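Local atomic coordinates of trwC protein (Escherichia coli, PDB entry 1OMH), a protein that probably nicks and rejoins plasmid DNA at the origin of transfer during bacterial conjugation, this chain being its N-terminal relaxase domain. Residues E138-H150 against H161-S173. Sequence-based numbering, arbitrary orientation.
Sequences ETTGNLVIGKFRH and HTHAVILNMTKRS. With SO4 (sulfate ion), chain D; SO4 (sulfate ion), chain C; nucleotides of chain A.
Asn142 and Lys171 show how one amide side chain can stand in for a backbone pair beyond the end of the strand pairing, where both segments run on as loop. With CG between its backbone N and carbonyl carbon (chi1 66°), Asn142 turns from CB toward 161-173. CG passes 3.6 Å from Thr170 OG1. Beyond it the amide divides: OD1 takes the Lys171 N-H in the carbonyl plane, on a lone pair, at 3.0 Å, while ND2 donates a hydrogen bond to Lys171 O at 2.9 Å and a weak one to Thr140 O. With an alanine here, Lys171 N and O would probably lose both of these partners, and this part of the loop its local hold. Thr170 OG1 meets Thr140 OG1 tip to tip, 2.7 Å apart.

Along the hairpin, alternate backbone pairs from Gly146–Val165 to His150–His161 are hydrogen-bonded. At its far end His150 CB lies over one face of the His161 ring, offset toward the rim, 3.9 Å from the centroid. His161 NE2 and His163 NE2 both donate to one sulfate oxygen, O3, the latter at 2.7 Å; His161 ND1 is hydrogen-bonded to Gln159 O. These three histidines bind zinc or copper in other crystals of this protein; here the metal is absent.

Strands 145-152 and 158-167 are neighbours in the five-stranded antiparallel sheet, between 34-37 and 81-89, with Lys147 and Ala164 against helix 104-122 and Val165 and Leu167 against helix 52-60.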
loop_
_atom_site.group_PDB
_atom_site.type_symbol
_atom_site.label_atom_id
_atom_site.label_comp_id
_atom_site.label_asym_id
_atom_site.label_seq_id
_atom_site.Cartn_x
_atom_site.Cartn_y
_atom_site.Cartn_z
ATOM N N GLU B 138 -1.859 7.707 -24.511
ATOM C CA GLU B 138 -0.901 6.657 -24.817
ATOM C C GLU B 138 -0.631 5.768 -23.620
ATOM O O GLU B 138 -0.444 6.261 -22.506
ATOM C CB GLU B 138 0.415 7.281 -25.286
ATOM C CG GLU B 138 1.485 6.276 -25.712
ATOM C CD GLU B 138 2.862 6.911 -25.844
ATOM O OE1 GLU B 138 2.941 8.060 -26.335
ATOM O OE2 GLU B 138 3.863 6.259 -25.468
ATOM N N THR B 139 -0.634 4.459 -23.850
ATOM C CA THR B 139 -0.337 3.507 -22.795
ATOM C C THR B 139 1.181 3.347 -22.873
ATOM O O THR B 139 1.710 2.723 -23.798
ATOM C CB THR B 139 -1.027 2.150 -23.042
ATOM O OG1 THR B 139 -2.448 2.331 -23.044
ATOM C CG2 THR B 139 -0.657 1.154 -21.946
ATOM N N THR B 140 1.871 3.951 -21.911
ATOM C CA THR B 140 3.328 3.927 -21.845
ATOM C C THR B 140 3.882 2.629 -21.277
ATOM O O THR B 140 4.966 2.186 -21.659
ATOM C CB THR B 140 3.831 5.085 -20.990
ATOM O OG1 THR B 140 3.269 4.976 -19.678
ATOM C CG2 THR B 140 3.399 6.409 -21.596
ATOM N N GLY B 141 3.145 2.034 -20.344
ATOM C CA GLY B 141 3.575 0.782 -19.755
ATOM C C GLY B 141 4.837 0.843 -18.915
ATOM O O GLY B 141 5.528 -0.159 -18.769
ATOM N N ASN B 142 5.159 2.009 -18.371
ATOM C CA ASN B 142 6.347 2.116 -17.533
ATOM C C ASN B 142 6.100 3.037 -16.345
ATOM O O ASN B 142 5.464 4.079 -16.469
ATOM C CB ASN B 142 7.569 2.581 -18.358
ATOM C CG ASN B 142 7.434 3.999 -18.888
ATOM O OD1 ASN B 142 7.764 4.971 -18.203
ATOM N ND2 ASN B 142 6.950 4.125 -20.119
ATOM N N LEU B 143 6.595 2.629 -15.184
ATOM C CA LEU B 143 6.423 3.416 -13.973
ATOM C C LEU B 143 7.710 3.461 -13.161
ATOM O O LEU B 143 8.608 2.639 -13.353
ATOM C CB LEU B 143 5.317 2.804 -13.098
ATOM C CG LEU B 143 3.866 2.863 -13.570
ATOM C CD1 LEU B 143 2.982 2.069 -12.609
ATOM C CD2 LEU B 143 3.421 4.312 -13.649
ATOM N N VAL B 144 7.791 4.445 -12.274
ATOM C CA VAL B 144 8.923 4.601 -11.365
ATOM C C VAL B 144 8.239 4.423 -10.016
ATOM O O VAL B 144 7.397 5.242 -9.634
ATOM C CB VAL B 144 9.550 6.015 -11.474
ATOM C CG1 VAL B 144 10.702 6.171 -10.480
ATOM C CG2 VAL B 144 10.062 6.241 -12.890
ATOM N N ILE B 145 8.560 3.338 -9.315
ATOM C CA ILE B 145 7.911 3.059 -8.031
ATOM C C ILE B 145 8.883 2.837 -6.876
ATOM O O ILE B 145 9.868 2.111 -7.008
ATOM C CB ILE B 145 7.051 1.769 -8.088
ATOM C CG1 ILE B 145 6.277 1.685 -9.417
ATOM C CG2 ILE B 145 6.106 1.715 -6.888
ATOM C CD1 ILE B 145 5.489 2.924 -9.755
ATOM N N GLY B 146 8.571 3.454 -5.742
ATOM C CA GLY B 146 9.357 3.274 -4.538
ATOM C C GLY B 146 8.485 2.438 -3.607
ATOM O O GLY B 146 7.424 2.891 -3.179
ATOM N N LYS B 147 8.915 1.217 -3.303
ATOM C CA LYS B 147 8.150 0.320 -2.433
ATOM C C LYS B 147 8.721 0.286 -1.019
ATOM O O LYS B 147 9.912 0.025 -0.826
ATOM C CB LYS B 147 8.149 -1.103 -3.003
ATOM C CG LYS B 147 7.634 -1.212 -4.434
ATOM C CD LYS B 147 7.641 -2.663 -4.918
ATOM C CE LYS B 147 9.059 -3.206 -4.994
ATOM N NZ LYS B 147 9.103 -4.610 -5.491
ATOM N N PHE B 148 7.866 0.521 -0.028
ATOM C CA PHE B 148 8.321 0.527 1.357
ATOM C C PHE B 148 7.479 -0.402 2.226
ATOM O O PHE B 148 6.304 -0.138 2.469
ATOM C CB PHE B 148 8.283 1.961 1.893
ATOM C CG PHE B 148 8.976 2.954 0.995
ATOM C CD1 PHE B 148 8.258 3.689 0.056
ATOM C CD2 PHE B 148 10.351 3.135 1.073
ATOM C CE1 PHE B 148 8.901 4.594 -0.789
ATOM C CE2 PHE B 148 11.004 4.034 0.231
ATOM C CZ PHE B 148 10.274 4.765 -0.700
ATOM N N ARG B 149 8.103 -1.487 2.682
ATOM C CA ARG B 149 7.459 -2.498 3.521
ATOM C C ARG B 149 7.525 -2.120 5.001
ATOM O O ARG B 149 8.593 -1.784 5.516
ATOM C CB ARG B 149 8.148 -3.853 3.300
ATOM C CG ARG B 149 7.446 -5.058 3.931
ATOM C CD ARG B 149 8.282 -6.323 3.737
ATOM N NE ARG B 149 9.573 -6.201 4.404
ATOM C CZ ARG B 149 10.725 -6.618 3.895
ATOM N NH1 ARG B 149 11.843 -6.457 4.583
ATOM N NH2 ARG B 149 10.763 -7.190 2.699
ATOM N N HIS B 150 6.377 -2.180 5.673
ATOM C CA HIS B 150 6.278 -1.862 7.091
ATOM C C HIS B 150 5.601 -3.001 7.822
ATOM O O HIS B 150 4.903 -3.797 7.208
ATOM C CB HIS B 150 5.530 -0.540 7.279
ATOM C CG HIS B 150 6.342 0.645 6.867
ATOM N ND1 HIS B 150 7.441 1.074 7.582
ATOM C CD2 HIS B 150 6.296 1.414 5.752
ATOM C CE1 HIS B 150 8.040 2.049 6.923
ATOM N NE2 HIS B 150 7.367 2.274 5.808
ATOM N N HIS B 161 2.343 -4.443 5.704
ATOM C CA HIS B 161 1.828 -3.651 4.602
ATOM C C HIS B 161 2.953 -2.926 3.890
ATOM O O HIS B 161 4.005 -2.642 4.476
ATOM C CB HIS B 161 0.783 -2.637 5.089
ATOM C CG HIS B 161 1.299 -1.650 6.092
ATOM N ND1 HIS B 161 1.640 -2.005 7.381
ATOM C CD2 HIS B 161 1.501 -0.312 6.010
ATOM C CE1 HIS B 161 2.027 -0.933 8.046
ATOM N NE2 HIS B 161 1.952 0.111 7.236
ATOM N N THR B 162 2.729 -2.629 2.617
ATOM C CA THR B 162 3.727 -1.937 1.821
ATOM C C THR B 162 3.129 -0.728 1.146
ATOM O O THR B 162 2.036 -0.801 0.569
ATOM C CB THR B 162 4.318 -2.841 0.716
ATOM O OG1 THR B 162 5.016 -3.940 1.308
ATOM C CG2 THR B 162 5.295 -2.045 -0.158
ATOM N N HIS B 163 3.844 0.386 1.245
ATOM C CA HIS B 163 3.430 1.624 0.609
ATOM C C HIS B 163 4.166 1.669 -0.718
ATOM O O HIS B 163 5.369 1.910 -0.745
ATOM C CB HIS B 163 3.855 2.836 1.443
ATOM C CG HIS B 163 3.010 3.072 2.654
ATOM N ND1 HIS B 163 1.723 3.566 2.579
ATOM C CD2 HIS B 163 3.265 2.887 3.971
ATOM C CE1 HIS B 163 1.226 3.675 3.797
ATOM N NE2 HIS B 163 2.142 3.269 4.661
ATOM N N ALA B 164 3.452 1.407 -1.812
ATOM C CA ALA B 164 4.041 1.444 -3.143
ATOM C C ALA B 164 3.803 2.844 -3.686
ATOM O O ALA B 164 2.710 3.157 -4.166
ATOM C CB ALA B 164 3.375 0.404 -4.053
ATOM N N VAL B 165 4.821 3.689 -3.601
ATOM C CA VAL B 165 4.691 5.053 -4.074
ATOM C C VAL B 165 5.040 5.185 -5.552
ATOM O O VAL B 165 6.217 5.186 -5.939
ATOM C CB VAL B 165 5.572 6.016 -3.252
ATOM C CG1 VAL B 165 5.361 7.449 -3.729
ATOM C CG2 VAL B 165 5.226 5.892 -1.763
ATOM N N ILE B 166 4.001 5.283 -6.374
ATOM C CA ILE B 166 4.184 5.443 -7.807
ATOM C C ILE B 166 4.398 6.933 -8.044
ATOM O O ILE B 166 3.493 7.742 -7.836
ATOM C CB ILE B 166 2.940 4.995 -8.608
ATOM C CG1 ILE B 166 2.688 3.493 -8.435
ATOM C CG2 ILE B 166 3.149 5.290 -10.086
ATOM C CD1 ILE B 166 2.249 3.077 -7.059
ATOM N N LEU B 167 5.593 7.305 -8.476
ATOM C CA LEU B 167 5.862 8.713 -8.713
ATOM C C LEU B 167 5.063 9.207 -9.914
ATOM O O LEU B 167 4.757 8.438 -10.831
ATOM C CB LEU B 167 7.363 8.923 -8.897
ATOM C CG LEU B 167 8.063 8.625 -7.563
ATOM C CD1 LEU B 167 9.067 7.511 -7.737
ATOM C CD2 LEU B 167 8.709 9.882 -7.021
ATOM N N ASN B 168 4.709 10.489 -9.883
ATOM C CA ASN B 168 3.920 11.111 -10.942
ATOM C C ASN B 168 4.761 11.350 -12.194
ATOM O O ASN B 168 5.019 12.493 -12.571
ATOM C CB ASN B 168 3.348 12.435 -10.425
ATOM C CG ASN B 168 2.274 13.012 -11.325
ATOM O OD1 ASN B 168 1.759 14.104 -11.066
ATOM N ND2 ASN B 168 1.925 12.287 -12.382
HETATM N N MSE B 169 5.173 10.271 -12.848
HETATM C CA MSE B 169 6.000 10.398 -14.040
HETATM C C MSE B 169 6.015 9.138 -14.878
HETATM O O MSE B 169 5.910 8.028 -14.361
HETATM C CB MSE B 169 7.439 10.731 -13.640
HETATM C CG MSE B 169 8.101 9.621 -12.840
HETATM SE SE MSE B 169 9.868 10.133 -12.230
HETATM C CE MSE B 169 9.349 11.646 -11.290
ATOM N N THR B 170 6.171 9.318 -16.183
ATOM C CA THR B 170 6.225 8.199 -17.106
ATOM C C THR B 170 6.829 8.702 -18.417
ATOM O O THR B 170 6.622 9.846 -18.801
ATOM C CB THR B 170 4.811 7.603 -17.329
ATOM O OG1 THR B 170 4.902 6.440 -18.156
ATOM C CG2 THR B 170 3.880 8.626 -17.967
ATOM N N LYS B 171 7.604 7.853 -19.083
ATOM C CA LYS B 171 8.251 8.232 -20.342
ATOM C C LYS B 171 7.449 7.770 -21.552
ATOM O O LYS B 171 7.145 6.589 -21.685
ATOM C CB LYS B 171 9.662 7.634 -20.431
ATOM C CG LYS B 171 10.407 8.029 -21.706
ATOM C CD LYS B 171 11.233 6.872 -22.262
ATOM C CE LYS B 171 12.570 6.723 -21.559
ATOM N NZ LYS B 171 13.529 7.787 -21.975
ATOM N N ARG B 172 7.127 8.703 -22.439
ATOM C CA ARG B 172 6.353 8.382 -23.632
ATOM C C ARG B 172 7.176 7.726 -24.731
ATOM O O ARG B 172 8.405 7.688 -24.673
ATOM C CB ARG B 172 5.687 9.639 -24.185
ATOM C CG ARG B 172 4.799 10.337 -23.185
ATOM C CD ARG B 172 3.979 11.419 -23.845
ATOM N NE ARG B 172 4.809 12.318 -24.638
ATOM C CZ ARG B 172 4.444 13.543 -24.988
ATOM N NH1 ARG B 172 5.257 14.299 -25.714
ATOM N NH2 ARG B 172 3.272 14.018 -24.593
ATOM N N SER B 173 6.472 7.218 -25.738
ATOM C CA SER B 173 7.084 6.545 -26.876
ATOM C C SER B 173 8.123 7.427 -27.568
ATOM O O SER B 173 9.112 6.931 -28.103
ATOM C CB SER B 173 5.996 6.153 -27.879
ATOM O OG SER B 173 6.241 4.869 -28.427
HETATM S S SO4 D . 6.970 -0.192 11.072
HETATM O O1 SO4 D . 7.599 0.995 10.462
HETATM O O2 SO4 D . 7.268 -0.219 12.515
HETATM O O3 SO4 D . 7.501 -1.415 10.449
HETATM O O4 SO4 D . 5.513 -0.129 10.856
HETATM S S SO4 C . 1.640 3.695 8.447
HETATM O O1 SO4 C . 3.113 3.746 8.527
HETATM O O2 SO4 C . 1.098 2.942 9.596
HETATM O O3 SO4 C . 1.245 3.020 7.196
HETATM O O4 SO4 C . 1.107 5.071 8.464
ATOM P P DG A 13 2.465 17.521 -24.888
ATOM O OP1 DG A 13 3.568 16.583 -24.549
ATOM O OP2 DG A 13 1.143 16.980 -25.294
ATOM O "O5'" DG A 13 2.268 18.486 -23.635
ATOM C "C5'" DG A 13 3.353 18.758 -22.736
ATOM C "C4'" DG A 13 2.827 19.237 -21.401
ATOM O "O4'" DG A 13 1.992 20.385 -21.627
ATOM C "C3'" DG A 13 1.955 18.235 -20.641
ATOM O "O3'" DG A 13 2.739 17.779 -19.530
ATOM C "C2'" DG A 13 0.933 19.110 -19.932
ATOM C "C1'" DG A 13 0.917 20.403 -20.710
ATOM N N9 DG A 13 -0.296 20.792 -21.421
ATOM C C8 DG A 13 -0.681 20.494 -22.708
ATOM N N7 DG A 13 -1.752 21.147 -23.080
ATOM C C5 DG A 13 -2.108 21.881 -21.959
ATOM C C6 DG A 13 -3.173 22.799 -21.750
ATOM O O6 DG A 13 -4.049 23.174 -22.553
ATOM N N1 DG A 13 -3.154 23.307 -20.452
ATOM C C2 DG A 13 -2.226 22.974 -19.486
ATOM N N2 DG A 13 -2.351 23.545 -18.287
ATOM N N3 DG A 13 -1.239 22.136 -19.680
ATOM C C4 DG A 13 -1.237 21.636 -20.921
HETATM O O HOH W 1 5.732 6.377 -12.215
#